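Local coordinates for alpha-glucosidase (Bacteroides thetaiotaomicron, PDB 5XFM), which hydrolyses beta-L-arabinopyranosides and alpha-galactosides as a calcium-containing, bifunctional glycoside hydrolase of family 97, at residues D23-L28 and V42-K47; E150-F155 and F199-D204; T194-F199 and W206-E211; F472-H477 and A581-G586. The protein carries 1 engineered substitution. One frame throughout, in Å; residues are numbered along the deposited sequence.

Interaction 1. Residues D23-L28 and V42-K47; sequences DEKLQL and VSYNGK
Lys-25 lays its CB over one face of the Tyr-44 ring, 4.2 Å from the centroid and offset toward the rim, a CH-pi contact. Its extended chain runs alongside Asn-45, both pointing the same way, with CG 3.4 Å from Asn-45 OD1, while CD reaches Tyr-44 OH. The Leu-26 side chain crosses that of Tyr-44 at about a right angle, CB nearest to CD2. The ring gets there because Tyr-44 CG stands opposite its own N (chi1 -168°). On the same face of this antiparallel hairpin, Leu-26 CD2 touches Val-42 CG1 at 3.8 Å. The opposite face carries Gln-27 and Ser-43, a hydrogen-bonded pair: Gln-27 N to Ser-43 O and Ser-43 N to Gln-27 O, both 2.9 Å. A type I' turn from Tyr-44 to Lys-47 leads strand 39-44 into strand 47-59. One water bridges Tyr-44 OH and Asp-23 OD2; a second links Lys-25 O, Ser-43 OG and Gly-46 N. With a leucine at Tyr-44, that first water would probably lose its hydroxyl partner and Lys-25 CB the ring face beneath it. The chemistry is split: apolar atoms seal the buried side, while Lys-25 O is shared between Asn-45 N and a water.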
loop_
_atom_site.group_PDB
_atom_site.type_symbol
_atom_site.label_atom_id
_atom_site.label_comp_id
_atom_site.label_asym_id
_atom_site.label_seq_id
_atom_site.Cartn_x
_atom_site.Cartn_y
_atom_site.Cartn_z
ATOM N N ASP A 23 15.720 4.584 -21.574
ATOM C CA ASP A 23 16.988 3.897 -21.798
ATOM C C ASP A 23 16.810 2.693 -22.718
ATOM O O ASP A 23 17.754 1.946 -22.962
ATOM C CB ASP A 23 17.622 3.471 -20.465
ATOM C CG ASP A 23 16.800 2.428 -19.709
ATOM O OD1 ASP A 23 15.826 1.868 -20.260
ATOM O OD2 ASP A 23 17.140 2.160 -18.537
ATOM N N GLU A 24 15.584 2.523 -23.205
ATOM C CA GLU A 24 15.228 1.522 -24.215
ATOM C C GLU A 24 15.329 0.060 -23.768
ATOM O O GLU A 24 15.140 -0.844 -24.582
ATOM C CB GLU A 24 16.092 1.726 -25.465
ATOM C CG GLU A 24 15.857 3.053 -26.162
ATOM C CD GLU A 24 16.691 3.207 -27.417
ATOM O OE1 GLU A 24 16.800 2.224 -28.182
ATOM O OE2 GLU A 24 17.217 4.317 -27.648
ATOM N N LYS A 25 15.558 -0.182 -22.481
ATOM C CA LYS A 25 15.607 -1.559 -21.975
ATOM C C LYS A 25 14.217 -2.170 -21.936
ATOM O O LYS A 25 14.024 -3.336 -22.273
ATOM C CB LYS A 25 16.231 -1.615 -20.577
ATOM C CG LYS A 25 17.693 -1.225 -20.528
ATOM C CD LYS A 25 18.304 -1.510 -19.164
ATOM C CE LYS A 25 19.488 -0.592 -18.902
ATOM N NZ LYS A 25 20.156 -0.869 -17.601
ATOM N N LEU A 26 13.251 -1.369 -21.513
ATOM C CA LEU A 26 11.873 -1.808 -21.443
ATOM C C LEU A 26 11.200 -1.503 -22.777
ATOM O O LEU A 26 11.239 -0.367 -23.253
ATOM C CB LEU A 26 11.160 -1.116 -20.277
ATOM C CG LEU A 26 9.874 -1.677 -19.659
ATOM C CD1 LEU A 26 9.361 -0.703 -18.607
ATOM C CD2 LEU A 26 8.786 -1.994 -20.675
ATOM N N GLN A 27 10.604 -2.519 -23.393
ATOM C CA GLN A 27 9.905 -2.322 -24.659
ATOM C C GLN A 27 8.500 -2.919 -24.622
ATOM O O GLN A 27 8.290 -4.016 -24.114
ATOM C CB GLN A 27 10.713 -2.910 -25.823
ATOM C CG GLN A 27 12.082 -2.255 -25.987
ATOM C CD GLN A 27 12.821 -2.710 -27.231
ATOM O OE1 GLN A 27 12.228 -3.271 -28.154
ATOM N NE2 GLN A 27 14.125 -2.444 -27.272
ATOM N N LEU A 28 7.538 -2.166 -25.143
ATOM C CA LEU A 28 6.151 -2.603 -25.205
ATOM C C LEU A 28 5.689 -2.601 -26.658
ATOM O O LEU A 28 5.856 -1.608 -27.364
ATOM C CB LEU A 28 5.259 -1.688 -24.351
ATOM C CG LEU A 28 3.766 -2.026 -24.278
ATOM C CD1 LEU A 28 3.243 -1.734 -22.893
ATOM C CD2 LEU A 28 2.945 -1.270 -25.310
ATOM N N VAL A 42 5.349 -7.315 -23.514
ATOM C CA VAL A 42 6.395 -6.559 -22.840
ATOM C C VAL A 42 7.704 -7.324 -22.738
ATOM O O VAL A 42 7.733 -8.488 -22.337
ATOM C CB VAL A 42 5.954 -6.140 -21.418
ATOM C CG1 VAL A 42 7.089 -5.436 -20.679
ATOM C CG2 VAL A 42 4.719 -5.258 -21.490
ATOM N N SER A 43 8.792 -6.657 -23.098
ATOM C CA SER A 43 10.120 -7.234 -22.970
ATOM C C SER A 43 11.039 -6.325 -22.160
ATOM O O SER A 43 10.841 -5.107 -22.121
ATOM C CB SER A 43 10.708 -7.498 -24.358
ATOM O OG SER A 43 11.318 -6.332 -24.884
ATOM N N TYR A 44 12.035 -6.918 -21.510
ATOM C CA TYR A 44 13.049 -6.158 -20.786
ATOM C C TYR A 44 14.420 -6.755 -21.059
ATOM O O TYR A 44 14.627 -7.946 -20.836
ATOM C CB TYR A 44 12.770 -6.149 -19.280
ATOM C CG TYR A 44 13.619 -5.139 -18.541
ATOM C CD1 TYR A 44 14.872 -5.480 -18.045
ATOM C CD2 TYR A 44 13.179 -3.833 -18.368
ATOM C CE1 TYR A 44 15.656 -4.550 -17.383
ATOM C CE2 TYR A 44 13.951 -2.904 -17.712
ATOM C CZ TYR A 44 15.187 -3.262 -17.220
ATOM O OH TYR A 44 15.949 -2.318 -16.567
ATOM N N ASN A 45 15.354 -5.916 -21.509
ATOM C CA ASN A 45 16.652 -6.370 -22.024
ATOM C C ASN A 45 16.562 -7.546 -22.993
ATOM O O ASN A 45 17.416 -8.431 -22.986
ATOM C CB ASN A 45 17.589 -6.741 -20.870
ATOM C CG ASN A 45 18.266 -5.534 -20.259
ATOM O OD1 ASN A 45 18.396 -4.490 -20.900
ATOM N ND2 ASN A 45 18.703 -5.667 -19.014
ATOM N N GLY A 46 15.533 -7.544 -23.835
ATOM C CA GLY A 46 15.391 -8.554 -24.870
ATOM C C GLY A 46 14.726 -9.837 -24.408
ATOM O O GLY A 46 14.438 -10.724 -25.211
ATOM N N LYS A 47 14.457 -9.930 -23.111
ATOM C CA LYS A 47 13.747 -11.082 -22.580
ATOM C C LYS A 47 12.262 -10.791 -22.462
ATOM O O LYS A 47 11.865 -9.706 -22.040
ATOM C CB LYS A 47 14.312 -11.503 -21.221
ATOM C CG LYS A 47 15.796 -11.848 -21.229
ATOM C CD LYS A 47 16.081 -13.020 -22.168
ATOM C CE LYS A 47 15.091 -14.169 -21.979
ATOM N NZ LYS A 47 15.515 -15.412 -22.689
HETATM O O HOH W 1 15.682 0.141 -17.420
HETATM O O HOH W 2 13.764 -5.332 -24.239
#

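Interaction 2. Residues E150-F155 and F199-D204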
loop_
_atom_site.group_PDB
_atom_site.type_symbol
_atom_site.label_atom_id
_atom_site.label_comp_id
_atom_site.label_asym_id
_atom_site.label_seq_id
_atom_site.Cartn_x
_atom_site.Cartn_y
_atom_site.Cartn_z
ATOM N N GLU A 150 5.808 -19.146 -19.441
ATOM C CA GLU A 150 5.521 -20.447 -18.840
ATOM C C GLU A 150 6.178 -20.686 -17.476
ATOM O O GLU A 150 5.560 -21.247 -16.573
ATOM C CB GLU A 150 5.915 -21.528 -19.840
ATOM C CG GLU A 150 4.756 -21.865 -20.763
ATOM C CD GLU A 150 5.099 -22.904 -21.807
ATOM O OE1 GLU A 150 5.978 -23.751 -21.547
ATOM O OE2 GLU A 150 4.501 -22.851 -22.906
ATOM N N GLN A 151 7.436 -20.286 -17.337
ATOM C CA GLN A 151 8.208 -20.628 -16.145
ATOM C C GLN A 151 7.949 -19.659 -14.988
ATOM O O GLN A 151 8.630 -19.707 -13.964
ATOM C CB GLN A 151 9.706 -20.651 -16.463
ATOM C CG GLN A 151 10.333 -19.283 -16.694
ATOM C CD GLN A 151 10.083 -18.712 -18.084
ATOM O OE1 GLN A 151 9.182 -19.148 -18.804
ATOM N NE2 GLN A 151 10.879 -17.716 -18.460
ATOM N N THR A 152 6.971 -18.775 -15.156
ATOM C CA THR A 152 6.719 -17.714 -14.182
ATOM C C THR A 152 6.126 -18.237 -12.876
ATOM O O THR A 152 5.164 -19.005 -12.899
ATOM C CB THR A 152 5.757 -16.653 -14.745
ATOM O OG1 THR A 152 6.320 -16.062 -15.924
ATOM C CG2 THR A 152 5.479 -15.581 -13.702
ATOM N N THR A 153 6.694 -17.823 -11.742
ATOM C CA THR A 153 6.061 -18.114 -10.450
ATOM C C THR A 153 5.461 -16.849 -9.816
ATOM O O THR A 153 5.720 -15.730 -10.260
ATOM C CB THR A 153 7.040 -18.779 -9.462
ATOM O OG1 THR A 153 8.235 -18.000 -9.363
ATOM C CG2 THR A 153 7.389 -20.183 -9.934
ATOM N N THR A 154 4.643 -17.035 -8.785
ATOM C CA THR A 154 3.816 -15.945 -8.274
ATOM C C THR A 154 3.917 -15.730 -6.761
ATOM O O THR A 154 4.164 -16.665 -6.001
ATOM C CB THR A 154 2.328 -16.186 -8.623
ATOM O OG1 THR A 154 1.783 -17.155 -7.722
ATOM C CG2 THR A 154 2.176 -16.708 -10.051
ATOM N N PHE A 155 3.707 -14.483 -6.341
ATOM C CA PHE A 155 3.649 -14.101 -4.932
ATOM C C PHE A 155 2.352 -13.328 -4.719
ATOM O O PHE A 155 2.338 -12.093 -4.762
ATOM C CB PHE A 155 4.858 -13.245 -4.531
ATOM C CG PHE A 155 6.194 -13.932 -4.710
ATOM C CD1 PHE A 155 6.711 -14.171 -5.976
ATOM C CD2 PHE A 155 6.954 -14.293 -3.611
ATOM C CE1 PHE A 155 7.940 -14.791 -6.143
ATOM C CE2 PHE A 155 8.188 -14.908 -3.768
ATOM C CZ PHE A 155 8.681 -15.156 -5.036
ATOM N N PHE A 199 5.311 -11.200 -9.676
ATOM C CA PHE A 199 5.638 -12.351 -10.497
ATOM C C PHE A 199 7.137 -12.434 -10.717
ATOM O O PHE A 199 7.792 -11.428 -10.985
ATOM C CB PHE A 199 4.922 -12.288 -11.840
ATOM C CG PHE A 199 3.424 -12.318 -11.742
ATOM C CD1 PHE A 199 2.707 -11.156 -11.514
ATOM C CD2 PHE A 199 2.731 -13.503 -11.923
ATOM C CE1 PHE A 199 1.324 -11.180 -11.443
ATOM C CE2 PHE A 199 1.351 -13.532 -11.856
ATOM C CZ PHE A 199 0.647 -12.368 -11.613
ATOM N N ARG A 200 7.680 -13.636 -10.558
ATOM C CA ARG A 200 9.067 -13.896 -10.893
ATOM C C ARG A 200 9.138 -14.597 -12.242
ATOM O O ARG A 200 8.565 -15.678 -12.428
ATOM C CB ARG A 200 9.747 -14.732 -9.810
ATOM C CG ARG A 200 11.186 -15.108 -10.143
ATOM C CD ARG A 200 11.912 -15.686 -8.936
ATOM N NE ARG A 200 11.478 -17.033 -8.596
ATOM C CZ ARG A 200 11.922 -18.132 -9.197
ATOM N NH1 ARG A 200 12.807 -18.033 -10.185
ATOM N NH2 ARG A 200 11.476 -19.326 -8.813
ATOM N N ILE A 201 9.820 -13.953 -13.186
ATOM C CA ILE A 201 9.903 -14.439 -14.559
ATOM C C ILE A 201 11.107 -15.372 -14.728
ATOM O O ILE A 201 12.041 -15.078 -15.476
ATOM C CB ILE A 201 9.998 -13.264 -15.552
ATOM C CG1 ILE A 201 9.029 -12.144 -15.143
ATOM C CG2 ILE A 201 9.698 -13.730 -16.972
ATOM C CD1 ILE A 201 7.563 -12.551 -15.176
ATOM N N GLY A 202 11.078 -16.497 -14.019
ATOM C CA GLY A 202 12.177 -17.440 -14.047
ATOM C C GLY A 202 13.450 -16.778 -13.568
ATOM O O GLY A 202 13.546 -16.344 -12.420
ATOM N N ASN A 203 14.426 -16.687 -14.463
ATOM C CA ASN A 203 15.683 -16.021 -14.152
ATOM C C ASN A 203 15.799 -14.664 -14.846
ATOM O O ASN A 203 16.826 -13.998 -14.746
ATOM C CB ASN A 203 16.862 -16.919 -14.520
ATOM C CG ASN A 203 16.813 -18.257 -13.798
ATOM O OD1 ASN A 203 16.780 -19.314 -14.429
ATOM N ND2 ASN A 203 16.763 -18.213 -12.469
ATOM N N ASP A 204 14.755 -14.276 -15.574
ATOM C CA ASP A 204 14.790 -13.028 -16.331
ATOM C C ASP A 204 14.206 -11.827 -15.583
ATOM O O ASP A 204 13.868 -10.822 -16.204
ATOM C CB ASP A 204 14.051 -13.198 -17.657
ATOM C CG ASP A 204 14.520 -14.411 -18.429
ATOM O OD1 ASP A 204 15.738 -14.678 -18.412
ATOM O OD2 ASP A 204 13.679 -15.084 -19.063
HETATM O O HOH W 3 9.794 -18.612 -11.681
#
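Thr-153 and Arg-200 lie side by side and form an antiparallel hydrogen-bonded pair, Thr-153 N to Arg-200 O and Arg-200 N to Thr-153 O, each 2.9 Å. On the opposite face, Thr-154 CG2 comes 3.7 Å from Phe-199 CE2, and Thr-152 CG2 sits at the edge of the same ring, near its plane. Thr-152 CG2 also lies 3.8 Å from Phe-199 CB. The ring of Phe-155 turns its edge to Arg-200 CB, ring and guanidinium planes 74° apart. Beyond the strands, Gln-151 CG packs on Gly-202 CA at 3.7 Å, where a side chain on the glycine would clash. These strands, 153-156 and 197-200, are neighbours in the large antiparallel sheet of the N-terminal region, and a type II' turn from Ile-201 to Asp-204 leads the second one out of the pair. Arg-200 is bent at chi3 (73°), which brings NH1 back to Gly-202 O at 2.9 Å, from above the carbonyl plane. A water over the centre of the guanidinium face donates to Thr-153 OG1 and Gln-151 O. Further out, Asp-180 OD1 fixes both side chains of the central pair, by a hydrogen bond with Thr-153 OG1 and a salt bridge to Arg-200 NE. Thr-152 OG1 is hydrogen-bonded to Pro-149 O, while Phe-148 stacks on the Phe-199 ring and Tyr-232 meets it edge-to-face.

Interaction 3. Residues T194-F199 and W206-E211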
loop_
_atom_site.group_PDB
_atom_site.type_symbol
_atom_site.label_atom_id
_atom_site.label_comp_id
_atom_site.label_asym_id
_atom_site.label_seq_id
_atom_site.Cartn_x
_atom_site.Cartn_y
_atom_site.Cartn_z
ATOM N N THR A 194 -5.948 -9.887 -5.051
ATOM C CA THR A 194 -5.984 -8.432 -4.968
ATOM C C THR A 194 -4.611 -7.827 -5.243
ATOM O O THR A 194 -3.579 -8.447 -4.965
ATOM C CB THR A 194 -6.498 -7.936 -3.604
ATOM O OG1 THR A 194 -5.624 -8.377 -2.560
ATOM C CG2 THR A 194 -7.909 -8.431 -3.370
ATOM N N PHE A 195 -4.620 -6.618 -5.805
ATOM C CA PHE A 195 -3.401 -5.876 -6.124
ATOM C C PHE A 195 -2.651 -5.485 -4.860
ATOM O O PHE A 195 -3.254 -5.387 -3.791
ATOM C CB PHE A 195 -3.730 -4.621 -6.954
ATOM C CG PHE A 195 -4.198 -4.914 -8.354
ATOM C CD1 PHE A 195 -3.466 -5.750 -9.188
ATOM C CD2 PHE A 195 -5.370 -4.350 -8.837
ATOM C CE1 PHE A 195 -3.891 -6.017 -10.478
ATOM C CE2 PHE A 195 -5.803 -4.615 -10.126
ATOM C CZ PHE A 195 -5.062 -5.451 -10.949
ATOM N N PRO A 196 -1.324 -5.291 -4.968
ATOM C CA PRO A 196 -0.530 -5.557 -6.176
ATOM C C PRO A 196 -0.102 -7.016 -6.242
ATOM O O PRO A 196 -0.219 -7.748 -5.252
ATOM C CB PRO A 196 0.668 -4.617 -6.016
ATOM C CG PRO A 196 0.865 -4.550 -4.525
ATOM C CD PRO A 196 -0.533 -4.581 -3.945
ATOM N N CYS A 197 0.389 -7.432 -7.401
ATOM C CA CYS A 197 0.683 -8.836 -7.639
ATOM C C CYS A 197 2.090 -9.024 -8.192
ATOM O O CYS A 197 2.422 -8.486 -9.244
ATOM C CB CYS A 197 -0.346 -9.412 -8.604
ATOM S SG CYS A 197 -2.031 -9.276 -8.007
ATOM N N LEU A 198 2.904 -9.806 -7.488
ATOM C CA LEU A 198 4.308 -9.973 -7.851
ATOM C C LEU A 198 4.554 -11.286 -8.593
ATOM O O LEU A 198 4.083 -12.344 -8.195
ATOM C CB LEU A 198 5.200 -9.900 -6.604
ATOM C CG LEU A 198 6.710 -9.990 -6.866
ATOM C CD1 LEU A 198 7.191 -8.848 -7.778
ATOM C CD2 LEU A 198 7.497 -9.998 -5.576
ATOM N N PHE A 199 5.311 -11.200 -9.676
ATOM C CA PHE A 199 5.638 -12.351 -10.497
ATOM C C PHE A 199 7.137 -12.434 -10.717
ATOM O O PHE A 199 7.792 -11.428 -10.985
ATOM C CB PHE A 199 4.922 -12.288 -11.840
ATOM C CG PHE A 199 3.424 -12.318 -11.742
ATOM C CD1 PHE A 199 2.707 -11.156 -11.514
ATOM C CD2 PHE A 199 2.731 -13.503 -11.923
ATOM C CE1 PHE A 199 1.324 -11.180 -11.443
ATOM C CE2 PHE A 199 1.351 -13.532 -11.856
ATOM C CZ PHE A 199 0.647 -12.368 -11.613
ATOM N N TRP A 206 11.663 -9.629 -12.739
ATOM C CA TRP A 206 10.448 -9.471 -11.953
ATOM C C TRP A 206 9.411 -8.547 -12.593
ATOM O O TRP A 206 9.749 -7.570 -13.274
ATOM C CB TRP A 206 10.797 -8.939 -10.556
ATOM C CG TRP A 206 11.820 -9.758 -9.816
ATOM C CD1 TRP A 206 13.179 -9.685 -9.939
ATOM C CD2 TRP A 206 11.560 -10.784 -8.848
ATOM N NE1 TRP A 206 13.779 -10.593 -9.101
ATOM C CE2 TRP A 206 12.806 -11.279 -8.419
ATOM C CE3 TRP A 206 10.391 -11.325 -8.296
ATOM C CZ2 TRP A 206 12.919 -12.296 -7.465
ATOM C CZ3 TRP A 206 10.504 -12.330 -7.349
ATOM C CH2 TRP A 206 11.760 -12.806 -6.946
ATOM N N VAL A 207 8.146 -8.853 -12.327
ATOM C CA VAL A 207 7.021 -8.029 -12.756
ATOM C C VAL A 207 6.015 -7.797 -11.613
ATOM O O VAL A 207 5.586 -8.735 -10.967
ATOM C CB VAL A 207 6.285 -8.670 -13.938
ATOM C CG1 VAL A 207 5.006 -7.899 -14.249
ATOM C CG2 VAL A 207 7.199 -8.745 -15.169
ATOM N N LEU A 208 5.654 -6.545 -11.359
ATOM C CA LEU A 208 4.602 -6.212 -10.401
ATOM C C LEU A 208 3.406 -5.564 -11.095
ATOM O O LEU A 208 3.530 -4.496 -11.698
ATOM C CB LEU A 208 5.135 -5.270 -9.330
ATOM C CG LEU A 208 4.154 -4.893 -8.216
ATOM C CD1 LEU A 208 3.936 -6.039 -7.218
ATOM C CD2 LEU A 208 4.603 -3.618 -7.516
ATOM N N VAL A 209 2.253 -6.215 -11.010
ATOM C CA VAL A 209 1.021 -5.723 -11.627
ATOM C C VAL A 209 0.143 -5.009 -10.602
ATOM O O VAL A 209 -0.140 -5.554 -9.536
ATOM C CB VAL A 209 0.227 -6.882 -12.268
ATOM C CG1 VAL A 209 -1.140 -6.425 -12.728
ATOM C CG2 VAL A 209 1.023 -7.493 -13.421
ATOM N N SER A 210 -0.277 -3.785 -10.907
ATOM C CA SER A 210 -1.190 -3.082 -10.008
ATOM C C SER A 210 -2.079 -2.106 -10.767
ATOM O O SER A 210 -2.206 -2.193 -11.983
ATOM C CB SER A 210 -0.412 -2.347 -8.918
ATOM O OG SER A 210 -1.248 -2.069 -7.807
ATOM N N GLU A 211 -2.711 -1.191 -10.047
ATOM C CA GLU A 211 -3.484 -0.139 -10.693
ATOM C C GLU A 211 -3.459 1.116 -9.831
ATOM O O GLU A 211 -3.344 1.038 -8.602
ATOM C CB GLU A 211 -4.929 -0.590 -10.943
ATOM C CG GLU A 211 -5.811 -0.538 -9.709
ATOM C CD GLU A 211 -7.249 -0.924 -9.985
ATOM O OE1 GLU A 211 -7.701 -0.767 -11.138
ATOM O OE2 GLU A 211 -7.923 -1.392 -9.037
#
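Strands 197-199 and 206-211 run antiparallel, their axes 4.7 Å apart at closest approach and their directions 162° apart. Cys-197 with Val-209 and Phe-199 with Val-207 are hydrogen-bonded pairs, giving four backbone bonds; the shortest, Phe-199 N to Val-207 O, is 2.8 Å. Leu-198 and Leu-208 form the non-hydrogen-bonded pair between them. The peptide bond preceding Pro-196 is cis, and Phe-195 reaches across: Ser-210 CA lies over its ring, 4.0 Å from the centroid in a CH-pi contact, with Glu-211 N above the same face nearer the rim. The ring's CE1 meets Val-209 CG1 at 3.6 Å. Together the strands make a buried beta hairpin inside the large antiparallel sheet of the N-terminal region, flanked by strand 153-156 next to 197-200 and strand 256-266 next to 206-212. The carboxylate of Glu-211 stands beside the Phe-195 ring, their planes 60° apart, and is held by salt bridges to Arg-261 and Arg-439. Cut back to an alanine, Phe-195 would probably leave a gap beside Val-209 CG1 and Glu-211 and uncover Ser-210 CA. On the other face of the hairpin, Leu-208 CD1 packs on Pro-196 CB at 3.8 Å, and Leu-198, with CG anti to the backbone N (chi1 -177°), sets CD1 4.1 Å from Trp-206 CE3. The indole also meets Tyr-563 edge-to-face.

Interaction 4. Residues F472-H477 and A581-G586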
loop_
_atom_site.group_PDB
_atom_site.type_symbol
_atom_site.label_atom_id
_atom_site.label_comp_id
_atom_site.label_asym_id
_atom_site.label_seq_id
_atom_site.Cartn_x
_atom_site.Cartn_y
_atom_site.Cartn_z
ATOM N N PHE A 472 8.416 -13.598 7.595
ATOM C CA PHE A 472 8.052 -13.882 6.208
ATOM C C PHE A 472 7.290 -12.708 5.552
ATOM O O PHE A 472 7.690 -12.193 4.489
ATOM C CB PHE A 472 7.234 -15.185 6.184
ATOM C CG PHE A 472 6.645 -15.536 4.848
ATOM C CD1 PHE A 472 7.456 -15.948 3.804
ATOM C CD2 PHE A 472 5.271 -15.521 4.661
ATOM C CE1 PHE A 472 6.910 -16.294 2.581
ATOM C CE2 PHE A 472 4.717 -15.869 3.446
ATOM C CZ PHE A 472 5.537 -16.255 2.401
ATOM N N ASN A 473 6.212 -12.270 6.199
ATOM C CA ASN A 473 5.397 -11.172 5.682
ATOM C C ASN A 473 6.148 -9.839 5.672
ATOM O O ASN A 473 6.018 -9.042 4.723
ATOM C CB ASN A 473 4.106 -11.048 6.496
ATOM C CG ASN A 473 3.174 -12.232 6.292
ATOM O OD1 ASN A 473 2.766 -12.899 7.251
ATOM N ND2 ASN A 473 2.833 -12.501 5.034
ATOM N N THR A 474 6.949 -9.606 6.712
ATOM C CA THR A 474 7.837 -8.440 6.751
ATOM C C THR A 474 8.803 -8.453 5.562
ATOM O O THR A 474 9.154 -7.407 5.020
ATOM C CB THR A 474 8.630 -8.375 8.069
ATOM O OG1 THR A 474 7.716 -8.329 9.171
ATOM C CG2 THR A 474 9.514 -7.138 8.118
ATOM N N CYS A 475 9.225 -9.643 5.152
ATOM C CA CYS A 475 10.125 -9.777 4.014
ATOM C C CYS A 475 9.346 -9.820 2.713
ATOM O O CYS A 475 9.930 -9.970 1.639
ATOM C CB CYS A 475 10.994 -11.034 4.139
ATOM S SG CYS A 475 12.319 -10.900 5.352
ATOM N N LEU A 476 8.025 -9.716 2.801
ATOM C CA LEU A 476 7.245 -9.545 1.580
ATOM C C LEU A 476 6.892 -8.078 1.303
ATOM O O LEU A 476 7.053 -7.600 0.172
ATOM C CB LEU A 476 5.964 -10.385 1.641
ATOM C CG LEU A 476 6.162 -11.896 1.548
ATOM C CD1 LEU A 476 4.875 -12.610 1.874
ATOM C CD2 LEU A 476 6.667 -12.306 0.170
ATOM N N HIS A 477 6.462 -7.358 2.340
ATOM C CA HIS A 477 5.850 -6.032 2.164
ATOM C C HIS A 477 6.625 -4.968 1.372
ATOM O O HIS A 477 6.024 -4.278 0.553
ATOM C CB HIS A 477 5.504 -5.460 3.536
ATOM C CG HIS A 477 4.505 -6.288 4.277
ATOM N ND1 HIS A 477 3.493 -6.970 3.636
ATOM C CD2 HIS A 477 4.392 -6.590 5.591
ATOM C CE1 HIS A 477 2.784 -7.640 4.528
ATOM N NE2 HIS A 477 3.308 -7.424 5.720
ATOM N N ALA A 581 18.268 -0.727 7.145
ATOM C CA ALA A 581 17.582 -1.729 7.938
ATOM C C ALA A 581 17.551 -3.046 7.186
ATOM O O ALA A 581 17.322 -3.078 5.969
ATOM C CB ALA A 581 16.177 -1.272 8.282
ATOM N N ALA A 582 17.813 -4.129 7.910
ATOM C CA ALA A 582 17.770 -5.454 7.306
ATOM C C ALA A 582 17.173 -6.469 8.260
ATOM O O ALA A 582 17.410 -6.399 9.464
ATOM C CB ALA A 582 19.164 -5.890 6.872
ATOM N N VAL A 583 16.374 -7.394 7.733
ATOM C CA VAL A 583 15.916 -8.528 8.538
ATOM C C VAL A 583 15.981 -9.845 7.770
ATOM O O VAL A 583 15.970 -9.871 6.520
ATOM C CB VAL A 583 14.464 -8.353 9.055
ATOM C CG1 VAL A 583 14.335 -7.130 9.961
ATOM C CG2 VAL A 583 13.480 -8.303 7.894
ATOM N N ASN A 584 16.030 -10.933 8.540
ATOM C CA ASN A 584 16.176 -12.280 7.989
ATOM C C ASN A 584 15.056 -13.236 8.410
ATOM O O ASN A 584 14.891 -13.534 9.597
ATOM C CB ASN A 584 17.532 -12.861 8.404
ATOM C CG ASN A 584 17.710 -14.315 7.979
ATOM O OD1 ASN A 584 17.122 -14.776 6.995
ATOM N ND2 ASN A 584 18.529 -15.046 8.729
ATOM N N ALA A 585 14.315 -13.745 7.429
ATOM C CA ALA A 585 13.237 -14.694 7.703
ATOM C C ALA A 585 13.655 -16.129 7.408
ATOM O O ALA A 585 12.839 -17.046 7.511
ATOM C CB ALA A 585 11.993 -14.340 6.897
ATOM N N GLY A 586 14.910 -16.327 7.023
ATOM C CA GLY A 586 15.403 -17.674 6.787
ATOM C C GLY A 586 15.590 -18.389 8.111
ATOM O O GLY A 586 15.471 -17.772 9.170
#
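The closing residues of helix 470-474 approach the end of strand 577-584 without a backbone bond between them, the nearest CA atoms, those of Phe-472 and Ala-585, being 5.5 Å apart. The contact joins two regions of the chain: the helix lies in the TIM-barrel-type region, probably the catalytic one as in other family 97 hydrolases, and the strand in the C-terminal antiparallel sheet. Small groups of four side chains make most of it. With SG anti to its carbonyl carbon (chi1 -75°), Cys-475 puts the sulfur between Val-583 CG2 and Ala-585 CB, each 3.8 Å away. Val-583 CG2 also meets Thr-474 CG2 at 4.1 Å, the two side chains crossing at about a right angle; the hydroxyl of Thr-474 is turned back to its own helix, where OG1 is hydrogen-bonded to Glu-470 O. Both Cys-475 and Val-583 also rest on Val-568 of strand 567-574, and Val-583 further touches Phe-514 and Leu-521 of helix 512-521, which extends the apolar seam. The backbone of Cys-475 is also hydrogen-bonded to Gly-565, a second tie to the C-terminal region. Past the strand end, an Asx turn shapes the chain round Ala-585, Gly-586 N giving its hydrogen to Asn-584 OD1 at 2.7 Å. This leaves the Ala-585 methyl facing the helix, with CB 3.7 Å from Phe-472 N.

From the N terminus, interaction 1 closes first, a short hairpin loop between strands 26-31 and 39-44. Interaction 2 then closes a longer loop from 150-155 to 199-204, and interaction 3 crosses it, since segment 194-199 begins before that loop ends and pairs onward with 206-211; the two share Phe-199 and strand 197-200, making three successive strands of one sheet. Interaction 1 belongs to the other large sheet of the N-terminal region and touches interaction 2 through Lys-47 and Asp-204. Interaction 4 comes last, closing the widest loop and tying the barrel region to the C-terminal sheet; Phe-155 of interaction 2 packs on Leu-476, linking it to the N-terminal region.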